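Local atomic coordinates of gene product PA4716 (Pseudomonas aeruginosa, PDB entry 1U0K), a protein that is of unknown function but belongs to the PhzF family, whose members are generally assigned an isomerase activity. Residues 4-15 and 273-284; 103-111 and 119-127. All coordinates share one frame; numbering follows the deposited sequence.

Interaction 1 joins the two ends of the chain: strand 6-12 runs antiparallel to the end of strand 267-282, with more than 250 residues between the segments. Interaction 2 is local, the hairpin of strands 106-114 and 117-129, and is nested within the loop that interaction 1 closes. Their centres lie about 21 Å apart, yet they belong to the same sheet, because strand 267-282 also pairs with strand 117-129. They touch where the ring of His273 meets that of Tyr119 edge to face. Helix 78-90 packs on side chains from both contacts, so one helix covers neighbouring parts of a sheet built from the beginning, middle and end of the sequence.

Interaction 1 of 2, residues 4-15 and 273-284; sequences SRRYWQLDVFAE and HVQLLARAELLT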
loop_
_atom_site.group_PDB
_atom_site.type_symbol
_atom_site.label_atom_id
_atom_site.label_comp_id
_atom_site.label_asym_id
_atom_site.label_seq_id
_atom_site.Cartn_x
_atom_site.Cartn_y
_atom_site.Cartn_z
ATOM N N SER A 4 0.692 26.488 5.669
ATOM C CA SER A 4 1.008 25.475 4.680
ATOM C C SER A 4 1.618 24.278 5.384
ATOM O O SER A 4 2.523 24.425 6.209
ATOM C CB SER A 4 1.976 26.025 3.638
ATOM O OG SER A 4 2.364 25.015 2.720
ATOM N N ARG A 5 1.073 23.100 5.103
ATOM C CA ARG A 5 1.642 21.844 5.578
ATOM C C ARG A 5 1.856 20.962 4.370
ATOM O O ARG A 5 1.096 21.023 3.396
ATOM C CB ARG A 5 0.711 21.137 6.546
ATOM C CG ARG A 5 0.362 21.917 7.825
ATOM C CD ARG A 5 -1.128 21.919 8.154
ATOM N NE ARG A 5 -1.947 22.348 7.007
ATOM C CZ ARG A 5 -3.020 21.702 6.537
ATOM N NH1 ARG A 5 -3.449 20.576 7.097
ATOM N NH2 ARG A 5 -3.677 22.197 5.486
ATOM N N ARG A 6 2.912 20.168 4.421
ATOM C CA ARG A 6 3.338 19.392 3.278
ATOM C C ARG A 6 3.754 18.012 3.707
ATOM O O ARG A 6 4.178 17.797 4.845
ATOM C CB ARG A 6 4.565 20.018 2.617
ATOM C CG ARG A 6 4.368 21.428 2.109
ATOM C CD ARG A 6 5.672 22.185 1.859
ATOM N NE ARG A 6 6.548 22.218 3.032
ATOM C CZ ARG A 6 7.763 22.772 3.057
ATOM N NH1 ARG A 6 8.270 23.362 1.973
ATOM N NH2 ARG A 6 8.477 22.742 4.174
ATOM N N TYR A 7 3.651 17.080 2.778
ATOM C CA TYR A 7 4.426 15.857 2.835
ATOM C C TYR A 7 5.206 15.692 1.544
ATOM O O TYR A 7 4.965 16.400 0.547
ATOM C CB TYR A 7 3.554 14.638 3.153
ATOM C CG TYR A 7 2.621 14.213 2.050
ATOM C CD1 TYR A 7 3.061 13.424 1.015
ATOM C CD2 TYR A 7 1.299 14.633 2.044
ATOM C CE1 TYR A 7 2.200 13.030 -0.011
ATOM C CE2 TYR A 7 0.421 14.234 1.029
ATOM C CZ TYR A 7 0.889 13.448 0.004
ATOM O OH TYR A 7 0.054 13.061 -1.025
ATOM N N TRP A 8 6.159 14.782 1.567
ATOM C CA TRP A 8 7.060 14.565 0.448
ATOM C C TRP A 8 7.181 13.092 0.161
ATOM O O TRP A 8 7.286 12.303 1.087
ATOM C CB TRP A 8 8.448 15.118 0.755
ATOM C CG TRP A 8 8.460 16.533 1.228
ATOM C CD1 TRP A 8 8.029 17.013 2.444
ATOM C CD2 TRP A 8 8.954 17.671 0.512
ATOM N NE1 TRP A 8 8.219 18.368 2.510
ATOM C CE2 TRP A 8 8.788 18.796 1.343
ATOM C CE3 TRP A 8 9.527 17.853 -0.757
ATOM C CZ2 TRP A 8 9.170 20.084 0.947
ATOM C CZ3 TRP A 8 9.901 19.125 -1.139
ATOM C CH2 TRP A 8 9.728 20.216 -0.290
ATOM N N GLN A 9 7.210 12.733 -1.119
ATOM C CA GLN A 9 7.428 11.371 -1.569
ATOM C C GLN A 9 8.882 11.231 -1.976
ATOM O O GLN A 9 9.370 11.981 -2.800
ATOM C CB GLN A 9 6.499 11.044 -2.755
ATOM C CG GLN A 9 6.690 9.666 -3.353
ATOM C CD GLN A 9 6.345 8.535 -2.405
ATOM O OE1 GLN A 9 5.589 8.721 -1.447
ATOM N NE2 GLN A 9 6.906 7.361 -2.664
ATOM N N LEU A 10 9.582 10.302 -1.337
ATOM C CA LEU A 10 10.998 10.044 -1.572
ATOM C C LEU A 10 11.207 8.572 -1.875
ATOM O O LEU A 10 10.396 7.740 -1.496
ATOM C CB LEU A 10 11.816 10.375 -0.311
ATOM C CG LEU A 10 12.164 11.831 -0.027
ATOM C CD1 LEU A 10 10.961 12.673 0.249
ATOM C CD2 LEU A 10 13.119 11.898 1.153
ATOM N N ASP A 11 12.320 8.256 -2.520
ATOM C CA ASP A 11 12.800 6.882 -2.595
ATOM C C ASP A 11 14.124 6.757 -1.874
ATOM O O ASP A 11 15.027 7.558 -2.091
ATOM C CB ASP A 11 12.999 6.469 -4.041
ATOM C CG ASP A 11 11.708 6.271 -4.760
ATOM O OD1 ASP A 11 10.715 5.839 -4.123
ATOM O OD2 ASP A 11 11.593 6.530 -5.967
ATOM N N VAL A 12 14.236 5.732 -1.036
ATOM C CA VAL A 12 15.446 5.480 -0.258
ATOM C C VAL A 12 16.110 4.192 -0.761
ATOM O O VAL A 12 15.423 3.231 -1.139
ATOM C CB VAL A 12 15.116 5.359 1.242
ATOM C CG1 VAL A 12 16.401 5.181 2.072
ATOM C CG2 VAL A 12 14.325 6.579 1.729
ATOM N N PHE A 13 17.442 4.186 -0.747
ATOM C CA PHE A 13 18.254 3.147 -1.402
ATOM C C PHE A 13 17.990 3.149 -2.909
ATOM O O PHE A 13 17.752 2.104 -3.529
ATOM C CB PHE A 13 18.014 1.767 -0.788
ATOM C CG PHE A 13 18.248 1.713 0.705
ATOM C CD1 PHE A 13 17.214 1.383 1.571
ATOM C CD2 PHE A 13 19.498 1.976 1.239
ATOM C CE1 PHE A 13 17.415 1.318 2.933
ATOM C CE2 PHE A 13 19.709 1.912 2.615
ATOM C CZ PHE A 13 18.670 1.583 3.459
ATOM N N ALA A 14 18.066 4.346 -3.484
ATOM C CA ALA A 14 17.641 4.621 -4.851
ATOM C C ALA A 14 18.602 5.610 -5.495
ATOM O O ALA A 14 18.727 6.752 -5.053
ATOM C CB ALA A 14 16.206 5.189 -4.849
ATOM N N GLU A 15 19.298 5.174 -6.543
ATOM C CA GLU A 15 20.177 6.066 -7.283
ATOM C C GLU A 15 19.439 6.791 -8.405
ATOM O O GLU A 15 19.949 7.773 -8.933
ATOM C CB GLU A 15 21.395 5.307 -7.816
ATOM C CG GLU A 15 22.184 4.662 -6.687
ATOM C CD GLU A 15 23.573 4.186 -7.062
ATOM O OE1 GLU A 15 23.978 3.116 -6.543
ATOM O OE2 GLU A 15 24.272 4.877 -7.836
ATOM N N HIS A 273 21.581 6.007 -1.154
ATOM C CA HIS A 273 21.136 7.133 -1.950
ATOM C C HIS A 273 19.639 7.394 -1.755
ATOM O O HIS A 273 18.859 6.471 -1.507
ATOM C CB HIS A 273 21.467 6.905 -3.429
ATOM C CG HIS A 273 22.937 6.904 -3.716
ATOM N ND1 HIS A 273 23.657 8.062 -3.911
ATOM C CD2 HIS A 273 23.823 5.886 -3.828
ATOM C CE1 HIS A 273 24.927 7.758 -4.128
ATOM N NE2 HIS A 273 25.052 6.444 -4.092
ATOM N N VAL A 274 19.261 8.661 -1.863
ATOM C CA VAL A 274 17.886 9.099 -1.684
ATOM C C VAL A 274 17.508 10.067 -2.793
ATOM O O VAL A 274 18.262 10.976 -3.108
ATOM C CB VAL A 274 17.693 9.795 -0.319
ATOM C CG1 VAL A 274 16.241 10.231 -0.149
ATOM C CG2 VAL A 274 18.136 8.876 0.828
ATOM N N GLN A 275 16.337 9.851 -3.385
ATOM C CA GLN A 275 15.781 10.745 -4.386
ATOM C C GLN A 275 14.494 11.369 -3.875
ATOM O O GLN A 275 13.715 10.709 -3.206
ATOM C CB GLN A 275 15.459 9.967 -5.662
ATOM C CG GLN A 275 16.615 9.150 -6.200
ATOM C CD GLN A 275 17.857 9.981 -6.497
ATOM O OE1 GLN A 275 17.776 11.049 -7.105
ATOM N NE2 GLN A 275 19.005 9.487 -6.066
ATOM N N LEU A 276 14.263 12.626 -4.233
ATOM C CA LEU A 276 13.027 13.328 -3.905
ATOM C C LEU A 276 12.134 13.349 -5.150
ATOM O O LEU A 276 12.556 13.796 -6.213
ATOM C CB LEU A 276 13.333 14.745 -3.439
ATOM C CG LEU A 276 13.726 14.955 -1.979
ATOM C CD1 LEU A 276 15.004 14.221 -1.641
ATOM C CD2 LEU A 276 13.877 16.444 -1.708
ATOM N N LEU A 277 10.917 12.845 -5.018
ATOM C CA LEU A 277 10.020 12.663 -6.166
ATOM C C LEU A 277 8.886 13.675 -6.278
ATOM O O LEU A 277 8.529 14.055 -7.393
ATOM C CB LEU A 277 9.411 11.262 -6.135
ATOM C CG LEU A 277 10.237 10.144 -6.768
ATOM C CD1 LEU A 277 11.584 9.923 -6.115
ATOM C CD2 LEU A 277 9.412 8.865 -6.752
ATOM N N ALA A 278 8.289 14.069 -5.157
ATOM C CA ALA A 278 7.113 14.941 -5.166
ATOM C C ALA A 278 6.974 15.699 -3.866
ATOM O O ALA A 278 7.345 15.208 -2.792
ATOM C CB ALA A 278 5.847 14.135 -5.411
ATOM N N ARG A 279 6.449 16.909 -3.966
ATOM C CA ARG A 279 6.100 17.751 -2.839
ATOM C C ARG A 279 4.586 17.965 -2.860
ATOM O O ARG A 279 4.054 18.491 -3.836
ATOM C CB ARG A 279 6.801 19.115 -2.959
ATOM C CG ARG A 279 6.515 20.087 -1.829
ATOM C CD ARG A 279 7.038 21.505 -2.085
ATOM N NE ARG A 279 6.347 22.107 -3.228
ATOM C CZ ARG A 279 6.904 22.404 -4.399
ATOM N NH1 ARG A 279 8.187 22.158 -4.639
ATOM N NH2 ARG A 279 6.153 22.937 -5.360
ATOM N N ALA A 280 3.911 17.598 -1.780
ATOM C CA ALA A 280 2.457 17.655 -1.691
ATOM C C ALA A 280 2.019 18.678 -0.654
ATOM O O ALA A 280 2.529 18.694 0.464
ATOM C CB ALA A 280 1.898 16.291 -1.336
ATOM N N GLU A 281 1.082 19.530 -1.034
ATOM C CA GLU A 281 0.459 20.499 -0.150
ATOM C C GLU A 281 -0.857 19.955 0.370
ATOM O O GLU A 281 -1.689 19.526 -0.420
ATOM C CB GLU A 281 0.203 21.782 -0.933
ATOM C CG GLU A 281 1.439 22.625 -1.122
ATOM C CD GLU A 281 1.744 23.496 0.093
ATOM O OE1 GLU A 281 2.942 23.635 0.400
ATOM O OE2 GLU A 281 0.801 24.033 0.733
ATOM N N LEU A 282 -1.058 19.953 1.688
ATOM C CA LEU A 282 -2.299 19.473 2.281
ATOM C C LEU A 282 -3.368 20.526 2.093
ATOM O O LEU A 282 -3.121 21.713 2.295
ATOM C CB LEU A 282 -2.130 19.161 3.777
ATOM C CG LEU A 282 -1.245 17.976 4.135
ATOM C CD1 LEU A 282 -1.426 17.665 5.604
ATOM C CD2 LEU A 282 -1.525 16.772 3.267
ATOM N N LEU A 283 -4.554 20.070 1.721
ATOM C CA LEU A 283 -5.677 20.933 1.387
ATOM C C LEU A 283 -6.772 20.868 2.456
ATOM O O LEU A 283 -7.747 21.589 2.376
ATOM C CB LEU A 283 -6.243 20.525 0.022
ATOM C CG LEU A 283 -5.246 20.574 -1.142
ATOM C CD1 LEU A 283 -5.885 19.961 -2.380
ATOM C CD2 LEU A 283 -4.779 21.995 -1.404
ATOM N N THR A 284 -6.617 19.984 3.438
ATOM C CA THR A 284 -7.613 19.825 4.503
ATOM C C THR A 284 -7.245 20.684 5.705
ATOM O O THR A 284 -6.225 21.365 5.705
ATOM C CB THR A 284 -7.725 18.360 4.946
ATOM O OG1 THR A 284 -6.427 17.870 5.301
ATOM C CG2 THR A 284 -8.193 17.488 3.792
HETATM O O HOH W 1 -1.494 23.369 3.552
#
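Ser4 OG donates to the syn lone pair of Glu281 OE2 (2.7 Å) and lies almost as near OE1. At the same end Arg5 NH2 reaches Thr284 O, also at 2.7 Å, approaching nearly along the carbonyl bond although the oxygen is tilted out of the guanidinium plane; CB of Leu282 lies over one face of that group. A water accepts from Arg5 N and donates to Leu282 O, so both side chain and backbone bind the C-terminal end. At the far end the Gln275 amide gives NE2-H to Ala14 O (2.9 Å) nearly in its own plane, while its OE1 is taken by Ser116.

Between these ends, antiparallel backbone bonds run from Arg5 to Asp11, and beyond them Ala14 N donates to His273 O. Leu277 N binds Gln9 O at 2.8 Å and Ala278 N reaches the same oxygen weakly.

Packing differs on the two faces. On one, Ala280 CB sits 3.4 Å from the Tyr7 ring centroid, a CH-pi contact over the face, while Leu282 CD2 meets the ring edge in plane; with chi1 at 70°, CG stands between backbone N and carbonyl carbon, bringing the ring over Ala280. On the other, Arg279 CG lies 3.6 Å from the centroid of the Trp8 six-membered ring, with Leu10 beside Leu276 farther along. Trp8 NE1 and Arg6 NH2 both bind Asp27.

Residues 278-282 pair with a strand of the second subunit, continuing the sheet across the dimer interface. Leu277 and Ala278 opposite Gln9 form a classic beta bulge in this antiparallel pairing of the chain termini.

Interaction 2 of 2, residues 103-111 and 119-127; sequences ASKSVALRS and YAEMDQGRA
Arg110 crosses to Glu121 on the partner strand. From CB, a chi1 of 68° sets CG between the backbone N and the carbonyl carbon, and the chain then runs extended to NE. CG passes 4.0 Å from Glu121 CB, which also lies over one face of the guanidinium, and CD comes 3.9 Å from Glu121 OE2. NE donates to Glu121 OE2 at 3.2 Å and NH2 to Glu121 OE1 at 3.0 Å, a side-on, two-nitrogen salt bridge. The guanidinium and carboxylate planes stand 85° apart, and both oxygens are met from above the latter. NH1 goes instead to Glu95, so the guanidinium is held between two acids.

Beneath this pair, Arg110 and Glu121 exchange two backbone bonds. On the other face of the hairpin, Leu109 CD2 packs 3.6 Å from CB of selenomethionine Met122, and Val107 CG1 lies 3.9 Å from its CE, with Leu79 of helix 78-90 touching all three. Toward the open end, Lys105 NZ binds Gln124 O at 2.7 Å, and two waters link Asp123 O to Ser106 O and Ala108 N. Asp123 OD1 accepts from Gly125 N, an Asx turn within the second arm of this antiparallel beta hairpin.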
loop_
_atom_site.group_PDB
_atom_site.type_symbol
_atom_site.label_atom_id
_atom_site.label_comp_id
_atom_site.label_asym_id
_atom_site.label_seq_id
_atom_site.Cartn_x
_atom_site.Cartn_y
_atom_site.Cartn_z
ATOM N N ALA A 103 11.552 7.804 20.463
ATOM C CA ALA A 103 11.263 7.648 21.894
ATOM C C ALA A 103 12.401 6.930 22.618
ATOM O O ALA A 103 12.880 7.396 23.658
ATOM C CB ALA A 103 9.965 6.885 22.086
ATOM N N SER A 104 12.847 5.823 22.022
ATOM C CA SER A 104 13.823 4.908 22.621
ATOM C C SER A 104 15.266 5.401 22.568
ATOM O O SER A 104 16.049 5.112 23.481
ATOM C CB SER A 104 13.771 3.542 21.921
ATOM O OG SER A 104 13.720 3.697 20.500
ATOM N N LYS A 105 15.633 6.094 21.489
ATOM C CA LYS A 105 16.998 6.601 21.341
ATOM C C LYS A 105 17.157 7.762 20.354
ATOM O O LYS A 105 16.243 8.110 19.604
ATOM C CB LYS A 105 17.947 5.460 20.947
ATOM C CG LYS A 105 17.654 4.813 19.611
ATOM C CD LYS A 105 18.600 3.636 19.367
ATOM C CE LYS A 105 19.123 3.608 17.945
ATOM N NZ LYS A 105 20.096 2.495 17.732
ATOM N N SER A 106 18.352 8.340 20.388
ATOM C CA SER A 106 18.796 9.394 19.488
ATOM C C SER A 106 19.644 8.767 18.368
ATOM O O SER A 106 20.410 7.840 18.617
ATOM C CB SER A 106 19.622 10.398 20.300
ATOM O OG SER A 106 20.218 11.380 19.482
ATOM N N VAL A 107 19.510 9.262 17.138
ATOM C CA VAL A 107 20.281 8.751 16.007
ATOM C C VAL A 107 20.984 9.892 15.282
ATOM O O VAL A 107 20.357 10.858 14.874
ATOM C CB VAL A 107 19.382 8.010 14.990
ATOM C CG1 VAL A 107 20.204 7.444 13.854
ATOM C CG2 VAL A 107 18.581 6.916 15.677
ATOM N N ALA A 108 22.294 9.771 15.138
ATOM C CA ALA A 108 23.098 10.715 14.389
ATOM C C ALA A 108 23.122 10.338 12.907
ATOM O O ALA A 108 23.336 9.178 12.549
ATOM C CB ALA A 108 24.520 10.746 14.959
ATOM N N LEU A 109 22.884 11.321 12.046
ATOM C CA LEU A 109 22.917 11.128 10.600
ATOM C C LEU A 109 23.769 12.178 9.925
ATOM O O LEU A 109 24.005 13.246 10.478
ATOM C CB LEU A 109 21.507 11.176 10.008
ATOM C CG LEU A 109 20.576 10.051 10.460
ATOM C CD1 LEU A 109 19.660 10.521 11.552
ATOM C CD2 LEU A 109 19.804 9.477 9.277
ATOM N N ARG A 110 24.251 11.843 8.739
ATOM C CA ARG A 110 24.919 12.784 7.860
ATOM C C ARG A 110 24.333 12.656 6.458
ATOM O O ARG A 110 23.873 11.590 6.052
ATOM C CB ARG A 110 26.430 12.526 7.847
ATOM C CG ARG A 110 26.856 11.240 7.205
ATOM C CD ARG A 110 28.376 11.004 7.250
ATOM N NE ARG A 110 28.773 9.885 6.390
ATOM C CZ ARG A 110 28.851 9.935 5.061
ATOM N NH1 ARG A 110 28.589 11.054 4.395
ATOM N NH2 ARG A 110 29.204 8.848 4.385
ATOM N N SER A 111 24.331 13.752 5.725
ATOM C CA SER A 111 23.895 13.741 4.348
ATOM C C SER A 111 24.800 14.582 3.469
ATOM O O SER A 111 25.320 15.604 3.894
ATOM C CB SER A 111 22.460 14.252 4.240
ATOM O OG SER A 111 22.356 15.557 4.771
ATOM N N TYR A 119 23.017 11.372 -0.673
ATOM C CA TYR A 119 23.459 10.170 0.010
ATOM C C TYR A 119 23.344 10.459 1.492
ATOM O O TYR A 119 23.851 11.469 1.967
ATOM C CB TYR A 119 24.912 9.811 -0.337
ATOM C CG TYR A 119 25.302 8.461 0.205
ATOM C CD1 TYR A 119 25.031 7.308 -0.506
ATOM C CD2 TYR A 119 25.912 8.342 1.445
ATOM C CE1 TYR A 119 25.371 6.063 -0.003
ATOM C CE2 TYR A 119 26.248 7.104 1.965
ATOM C CZ TYR A 119 25.973 5.970 1.237
ATOM O OH TYR A 119 26.316 4.748 1.763
ATOM N N ALA A 120 22.686 9.567 2.220
ATOM C CA ALA A 120 22.495 9.717 3.647
ATOM C C ALA A 120 22.982 8.481 4.390
ATOM O O ALA A 120 22.887 7.362 3.890
ATOM C CB ALA A 120 21.033 9.978 3.952
ATOM N N GLU A 121 23.492 8.698 5.596
ATOM C CA GLU A 121 24.005 7.625 6.434
ATOM C C GLU A 121 23.628 7.852 7.884
ATOM O O GLU A 121 23.539 8.985 8.343
ATOM C CB GLU A 121 25.521 7.591 6.297
ATOM C CG GLU A 121 26.234 6.493 7.049
ATOM C CD GLU A 121 27.731 6.644 6.886
ATOM O OE1 GLU A 121 28.240 6.340 5.788
ATOM O OE2 GLU A 121 28.394 7.105 7.839
HETATM N N MSE A 122 23.415 6.762 8.609
HETATM C CA MSE A 122 23.056 6.829 10.011
HETATM C C MSE A 122 23.944 5.906 10.836
HETATM O O MSE A 122 24.427 4.897 10.328
HETATM C CB MSE A 122 21.598 6.438 10.197
HETATM C CG MSE A 122 21.298 4.977 9.914
HETATM SE SE MSE A 122 19.392 4.673 9.729
HETATM C CE MSE A 122 18.969 4.601 11.433
ATOM N N ASP A 123 24.145 6.279 12.098
ATOM C CA ASP A 123 24.829 5.452 13.087
ATOM C C ASP A 123 23.786 4.786 13.975
ATOM O O ASP A 123 23.117 5.439 14.775
ATOM C CB ASP A 123 25.779 6.319 13.922
ATOM C CG ASP A 123 26.637 5.505 14.890
ATOM O OD1 ASP A 123 26.676 4.256 14.790
ATOM O OD2 ASP A 123 27.318 6.045 15.787
ATOM N N GLN A 124 23.626 3.475 13.804
ATOM C CA GLN A 124 22.645 2.710 14.563
ATOM C C GLN A 124 23.154 2.218 15.922
ATOM O O GLN A 124 22.406 1.604 16.680
ATOM C CB GLN A 124 22.162 1.521 13.736
ATOM C CG GLN A 124 21.500 1.940 12.423
ATOM C CD GLN A 124 20.648 0.846 11.811
ATOM O OE1 GLN A 124 20.731 -0.315 12.205
ATOM N NE2 GLN A 124 19.828 1.214 10.847
ATOM N N GLY A 125 24.415 2.498 16.233
ATOM C CA GLY A 125 25.014 2.031 17.472
ATOM C C GLY A 125 25.375 0.565 17.358
ATOM O O GLY A 125 25.338 -0.011 16.273
ATOM N N ARG A 126 25.746 -0.053 18.471
ATOM C CA ARG A 126 26.120 -1.461 18.422
ATOM C C ARG A 126 24.887 -2.336 18.511
ATOM O O ARG A 126 23.929 -2.019 19.207
ATOM C CB ARG A 126 27.141 -1.830 19.498
ATOM C CG ARG A 126 26.700 -1.710 20.931
ATOM C CD ARG A 126 27.868 -1.907 21.896
ATOM N NE ARG A 126 28.993 -1.003 21.614
ATOM C CZ ARG A 126 29.044 0.295 21.931
ATOM N NH1 ARG A 126 28.032 0.896 22.555
ATOM N NH2 ARG A 126 30.117 1.008 21.607
ATOM N N ALA A 127 24.928 -3.431 17.773
ATOM C CA ALA A 127 23.828 -4.371 17.741
ATOM C C ALA A 127 23.817 -5.181 19.023
ATOM O O ALA A 127 24.875 -5.506 19.568
ATOM C CB ALA A 127 23.954 -5.279 16.538
HETATM O O HOH W 2 21.925 5.430 17.556
HETATM O O HOH W 3 23.594 7.451 16.444
#